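PDB 5G5G: putative xanthine dehydrogenase YAGS fad-binding subunit from Escherichia coli, which binds a pterin cytosine dinucleotide and a dioxothiomolybdenum ion and is probably the molybdenum-cofactor subunit of a periplasmic aldehyde oxidase. Local coordinates for residues N230-S235 with D497-V502; V461-T466 with V493-S498. All coordinates share one frame; numbering follows the deposited sequence.

Contact 1 (N230-S235 with D497-V502); sequences NVRIIS and DSSFPV
R232 reaches D497 because its chain is extended, with CG anti to the backbone N (chi1 179°) and no bend before NE. D497 also holds its CG anti to the backbone N (chi1 -170°), which turns the carboxylate to the guanidinium. The arginine grips the acid side-on with two nitrogens. R232 NH2 donates to D497 OD2 at 2.8 Å, in the guanidinium plane and onto the syn lone pair. R232 NE donates to D497 OD1 at 3.0 Å, tilted a little from both planes. The two planes are 36° apart, so the fork is twisted rather than flat. D497 OD1 has two further donors. S499 N donates to D497 OD1 on the anti side at 2.9 Å and closes an Asx turn. S499 OG lies above the carboxylate plane. Three bonds thus hold OD1, and they should fix the rotation of the acid. S499 CB covers one face of the guanidinium.

S498 meets the backbone of I233 twice. I233 N donates to S498 OG at 2.9 Å, and S498 N donates to I233 O at 2.9 Å. S498 OG is also 2.6 Å from the oxygen of a water that donates to V231 O. The ring of F500 has D497 CB over one face.

D497 to F500 form a type I beta turn, closed by F500 N to D497 O. The arrangement is an Asx turn within a beta turn, joined by a single bridge and a salt bridge to strand 231-234, an outermost strand of its mixed sheet.

Contact 2 (V461-T466 with V493-S498); sequences VETDMT and VHLGDS
V461 O accepts from H494 N at 2.9 Å, and H494 O accepts from T463 N at 3.2 Å. These two bonds join the backbones in parallel register, V461 beside V493 and E462 beside H494. CA-H...O contacts run alongside them, among them V493 CA to V461 O. Further on, the segment 461-466 curls round L495. L495 CB lies 3.1 Å from M465 O, and G496 N makes a weak bond to the same oxygen.

The side chain of L495 lies alongside that of T463, both pointing the same way. L495 CD2 meets T463 CG2 at 3.5 Å and M465 CB at 4.3 Å. With T463 OG1 anti to the backbone N (chi1 179°), its CG2 falls between N and the carbonyl carbon and faces L495 CD2, while OG1 hydrogen-bonds to G448 O. Replacing L495 by alanine removes CG and both methyls, and would probably open a gap beside T463 CG2 and M465 CB where CD2 now sits. On the sheet face of the two valines, V461 CB packs on V493 CG2 at 4.2 Å. On the other face, E462 CG lies at the edge of the H494 ring, while the E462 carboxylate pairs with R450. D464 CB rests against D497 O, and D464 OD1 hydrogen-bonds to S503 OG.

Beyond this shell, helix 472-484 covers the valine face through A480 and A477, and its Y473 touches L495. T466 is tied to S506 and to Q211 O. M465 lines the pterin cytosine dinucleotide pocket. Strand 459-462, helix 472-484 and strand 491-494 form a beta-alpha-beta unit, and the loop leaving its first strand reaches the cofactor.

Going from the N terminus, strand 231-234, at the end of its sheet next to 203-208, comes first. The chain then passes through 461-466 and reaches 493-498. Contact 2 closes here, over 26 intervening residues that include helix 472-484. Contact 1 closes next, when 497-502 returns to 230-235 over 261 residues. Contact 2 is nested almost wholly within it, and both share D497 and S498. They also touch directly. S235 N lies 2.7 Å from G496 O, and P501 O is 2.9 Å from D464 N, both probable hydrogen bonds. Contact 1 ties strand 231-234 to the loop after the beta-alpha-beta unit, and so joins parts of the two molybdopterin-binding regions; contact 2 holds that unit together.

Contact 1 (N230-S235 with D497-V502)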
loop_
_atom_site.group_PDB
_atom_site.type_symbol
_atom_site.label_atom_id
_atom_site.label_comp_id
_atom_site.label_asym_id
_atom_site.label_seq_id
_atom_site.Cartn_x
_atom_site.Cartn_y
_atom_site.Cartn_z
ATOM N N ASN C 230 22.243 -26.036 -8.806
ATOM C CA ASN C 230 22.415 -25.269 -10.031
ATOM C C ASN C 230 21.700 -23.905 -10.025
ATOM O O ASN C 230 21.672 -23.233 -11.034
ATOM C CB ASN C 230 21.952 -26.127 -11.200
ATOM C CG ASN C 230 22.945 -27.237 -11.519
ATOM O OD1 ASN C 230 23.992 -27.317 -10.914
ATOM N ND2 ASN C 230 22.634 -28.054 -12.504
ATOM N N VAL C 231 21.172 -23.503 -8.872
ATOM C CA VAL C 231 20.353 -22.270 -8.739
ATOM C C VAL C 231 20.970 -21.369 -7.682
ATOM O O VAL C 231 21.285 -21.827 -6.563
ATOM C CB VAL C 231 18.926 -22.580 -8.315
ATOM C CG1 VAL C 231 18.121 -21.274 -8.084
ATOM C CG2 VAL C 231 18.257 -23.444 -9.378
ATOM N N ARG C 232 21.100 -20.090 -8.023
ATOM C CA ARG C 232 21.579 -19.085 -7.131
ATOM C C ARG C 232 20.475 -18.015 -7.102
ATOM O O ARG C 232 20.015 -17.569 -8.141
ATOM C CB ARG C 232 22.908 -18.463 -7.538
ATOM C CG ARG C 232 23.413 -17.367 -6.592
ATOM C CD ARG C 232 24.793 -16.875 -6.970
ATOM N NE ARG C 232 25.255 -15.741 -6.166
ATOM C CZ ARG C 232 26.378 -15.071 -6.379
ATOM N NH1 ARG C 232 27.185 -15.334 -7.422
ATOM N NH2 ARG C 232 26.725 -14.091 -5.582
ATOM N N ILE C 233 20.069 -17.635 -5.888
ATOM C CA ILE C 233 19.050 -16.615 -5.693
ATOM C C ILE C 233 19.706 -15.381 -5.044
ATOM O O ILE C 233 20.457 -15.514 -4.046
ATOM C CB ILE C 233 17.920 -17.166 -4.765
ATOM C CG1 ILE C 233 17.258 -18.444 -5.300
ATOM C CG2 ILE C 233 16.900 -16.095 -4.463
ATOM C CD1 ILE C 233 16.633 -18.313 -6.676
ATOM N N ILE C 234 19.325 -14.184 -5.518
ATOM C CA ILE C 234 19.882 -12.916 -5.072
ATOM C C ILE C 234 18.751 -11.923 -4.804
ATOM O O ILE C 234 17.939 -11.700 -5.666
ATOM C CB ILE C 234 20.854 -12.344 -6.157
ATOM C CG1 ILE C 234 21.968 -13.356 -6.387
ATOM C CG2 ILE C 234 21.352 -10.984 -5.761
ATOM C CD1 ILE C 234 22.910 -13.010 -7.509
ATOM N N SER C 235 18.636 -11.457 -3.548
ATOM C CA SER C 235 17.648 -10.465 -3.173
ATOM C C SER C 235 18.153 -9.591 -1.989
ATOM O O SER C 235 17.650 -9.724 -0.853
ATOM C CB SER C 235 16.338 -11.199 -2.830
ATOM O OG SER C 235 15.269 -10.286 -2.826
ATOM N N ASP C 497 21.602 -13.667 -0.380
ATOM C CA ASP C 497 22.245 -14.350 -1.485
ATOM C C ASP C 497 22.413 -15.800 -1.042
ATOM O O ASP C 497 22.941 -16.097 0.066
ATOM C CB ASP C 497 23.573 -13.661 -1.769
ATOM C CG ASP C 497 24.250 -14.133 -3.067
ATOM O OD1 ASP C 497 24.303 -15.371 -3.358
ATOM O OD2 ASP C 497 24.880 -13.249 -3.712
ATOM N N SER C 498 21.934 -16.735 -1.878
ATOM C CA SER C 498 22.042 -18.168 -1.548
ATOM C C SER C 498 23.472 -18.692 -1.562
ATOM O O SER C 498 23.722 -19.842 -1.122
ATOM C CB SER C 498 21.132 -19.034 -2.423
ATOM O OG SER C 498 21.543 -18.975 -3.782
ATOM N N SER C 499 24.433 -17.897 -2.011
ATOM C CA SER C 499 25.821 -18.293 -1.809
ATOM C C SER C 499 26.284 -18.126 -0.331
ATOM O O SER C 499 27.311 -18.656 0.046
ATOM C CB SER C 499 26.747 -17.654 -2.847
ATOM O OG SER C 499 26.989 -16.302 -2.584
ATOM N N PHE C 500 25.462 -17.521 0.522
ATOM C CA PHE C 500 25.812 -17.333 1.931
ATOM C C PHE C 500 25.121 -18.376 2.787
ATOM O O PHE C 500 24.199 -19.040 2.345
ATOM C CB PHE C 500 25.325 -15.961 2.389
ATOM C CG PHE C 500 25.912 -14.795 1.634
ATOM C CD1 PHE C 500 27.184 -14.867 1.008
ATOM C CD2 PHE C 500 25.208 -13.606 1.600
ATOM C CE1 PHE C 500 27.705 -13.781 0.335
ATOM C CE2 PHE C 500 25.726 -12.537 0.921
ATOM C CZ PHE C 500 26.958 -12.611 0.295
ATOM N N PRO C 501 25.491 -18.474 4.065
ATOM C CA PRO C 501 24.854 -19.504 4.874
ATOM C C PRO C 501 23.370 -19.337 5.065
ATOM O O PRO C 501 22.850 -18.206 5.016
ATOM C CB PRO C 501 25.577 -19.363 6.237
ATOM C CG PRO C 501 26.949 -18.952 5.852
ATOM C CD PRO C 501 26.732 -17.989 4.692
ATOM N N VAL C 502 22.689 -20.452 5.263
ATOM C CA VAL C 502 21.236 -20.461 5.412
ATOM C C VAL C 502 20.769 -19.877 6.757
ATOM O O VAL C 502 21.079 -20.415 7.857
ATOM C CB VAL C 502 20.672 -21.884 5.237
ATOM C CG1 VAL C 502 19.158 -21.916 5.440
ATOM C CG2 VAL C 502 21.022 -22.415 3.834
HETATM O O HOH W 1 23.188 -20.884 -4.569
#

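Contact 2 (V461-T466 with V493-S498)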
loop_
_atom_site.group_PDB
_atom_site.type_symbol
_atom_site.label_atom_id
_atom_site.label_comp_id
_atom_site.label_asym_id
_atom_site.label_seq_id
_atom_site.Cartn_x
_atom_site.Cartn_y
_atom_site.Cartn_z
ATOM N N VAL C 461 30.206 -9.802 7.699
ATOM C CA VAL C 461 29.154 -10.756 8.024
ATOM C C VAL C 461 28.474 -11.168 6.714
ATOM O O VAL C 461 28.116 -10.297 5.943
ATOM C CB VAL C 461 28.099 -10.154 8.939
ATOM C CG1 VAL C 461 26.925 -11.097 9.138
ATOM C CG2 VAL C 461 28.726 -9.762 10.280
ATOM N N GLU C 462 28.357 -12.479 6.483
ATOM C CA GLU C 462 27.582 -13.005 5.348
ATOM C C GLU C 462 26.505 -13.954 5.852
ATOM O O GLU C 462 26.805 -14.912 6.559
ATOM C CB GLU C 462 28.468 -13.771 4.395
ATOM C CG GLU C 462 29.575 -12.901 3.771
ATOM C CD GLU C 462 30.738 -13.669 3.176
ATOM O OE1 GLU C 462 31.115 -14.752 3.692
ATOM O OE2 GLU C 462 31.323 -13.143 2.227
ATOM N N THR C 463 25.282 -13.729 5.421
ATOM C CA THR C 463 24.190 -14.672 5.675
ATOM C C THR C 463 23.082 -14.456 4.629
ATOM O O THR C 463 22.920 -13.353 4.127
ATOM C CB THR C 463 23.683 -14.519 7.123
ATOM O OG1 THR C 463 22.599 -15.417 7.353
ATOM C CG2 THR C 463 23.267 -13.050 7.431
ATOM N N ASP C 464 22.308 -15.476 4.316
ATOM C CA ASP C 464 21.245 -15.288 3.325
ATOM C C ASP C 464 19.970 -14.602 3.889
ATOM O O ASP C 464 18.949 -14.447 3.186
ATOM C CB ASP C 464 20.885 -16.607 2.632
ATOM C CG ASP C 464 19.912 -17.488 3.421
ATOM O OD1 ASP C 464 19.575 -17.171 4.607
ATOM O OD2 ASP C 464 19.496 -18.550 2.875
ATOM N N MET C 465 20.023 -14.213 5.149
ATOM C CA MET C 465 18.950 -13.394 5.719
ATOM C C MET C 465 18.625 -12.182 4.872
ATOM O O MET C 465 19.512 -11.626 4.231
ATOM C CB MET C 465 19.356 -12.937 7.119
ATOM C CG MET C 465 18.305 -12.141 7.830
ATOM S SD MET C 465 16.767 -13.068 8.074
ATOM C CE MET C 465 15.804 -11.777 8.760
ATOM N N THR C 466 17.359 -11.814 4.843
ATOM C CA THR C 466 16.885 -10.641 4.089
ATOM C C THR C 466 16.587 -9.455 4.988
ATOM O O THR C 466 16.303 -9.592 6.231
ATOM C CB THR C 466 15.627 -11.010 3.272
ATOM O OG1 THR C 466 14.653 -11.622 4.153
ATOM C CG2 THR C 466 15.993 -11.943 2.176
ATOM N N VAL C 493 28.066 -5.957 6.101
ATOM C CA VAL C 493 27.077 -7.029 6.135
ATOM C C VAL C 493 26.526 -7.251 4.722
ATOM O O VAL C 493 26.027 -6.307 4.102
ATOM C CB VAL C 493 25.919 -6.664 7.071
ATOM C CG1 VAL C 493 24.854 -7.760 7.091
ATOM C CG2 VAL C 493 26.410 -6.325 8.477
ATOM N N HIS C 494 26.641 -8.485 4.266
ATOM C CA HIS C 494 26.180 -8.926 2.959
ATOM C C HIS C 494 25.051 -9.920 3.194
ATOM O O HIS C 494 25.236 -10.925 3.886
ATOM C CB HIS C 494 27.324 -9.550 2.208
ATOM C CG HIS C 494 28.512 -8.644 2.120
ATOM N ND1 HIS C 494 28.437 -7.379 1.574
ATOM C CD2 HIS C 494 29.786 -8.787 2.551
ATOM C CE1 HIS C 494 29.627 -6.790 1.665
ATOM N NE2 HIS C 494 30.466 -7.628 2.244
ATOM N N LEU C 495 23.910 -9.621 2.588
ATOM C CA LEU C 495 22.650 -10.351 2.792
ATOM C C LEU C 495 22.015 -10.850 1.517
ATOM O O LEU C 495 22.376 -10.437 0.407
ATOM C CB LEU C 495 21.618 -9.432 3.477
ATOM C CG LEU C 495 21.942 -8.952 4.865
ATOM C CD1 LEU C 495 20.756 -8.223 5.478
ATOM C CD2 LEU C 495 22.323 -10.088 5.756
ATOM N N GLY C 496 21.047 -11.756 1.714
ATOM C CA GLY C 496 20.091 -12.096 0.682
ATOM C C GLY C 496 20.682 -12.766 -0.543
ATOM O O GLY C 496 20.322 -12.422 -1.653
ATOM N N ASP C 497 21.602 -13.667 -0.380
ATOM C CA ASP C 497 22.245 -14.350 -1.485
ATOM C C ASP C 497 22.413 -15.800 -1.042
ATOM O O ASP C 497 22.941 -16.097 0.066
ATOM C CB ASP C 497 23.573 -13.661 -1.769
ATOM C CG ASP C 497 24.250 -14.133 -3.067
ATOM O OD1 ASP C 497 24.303 -15.371 -3.358
ATOM O OD2 ASP C 497 24.880 -13.249 -3.712
ATOM N N SER C 498 21.934 -16.735 -1.878
ATOM C CA SER C 498 22.042 -18.168 -1.548
ATOM C C SER C 498 23.472 -18.692 -1.562
ATOM O O SER C 498 23.722 -19.842 -1.122
ATOM C CB SER C 498 21.132 -19.034 -2.423
ATOM O OG SER C 498 21.543 -18.975 -3.782
#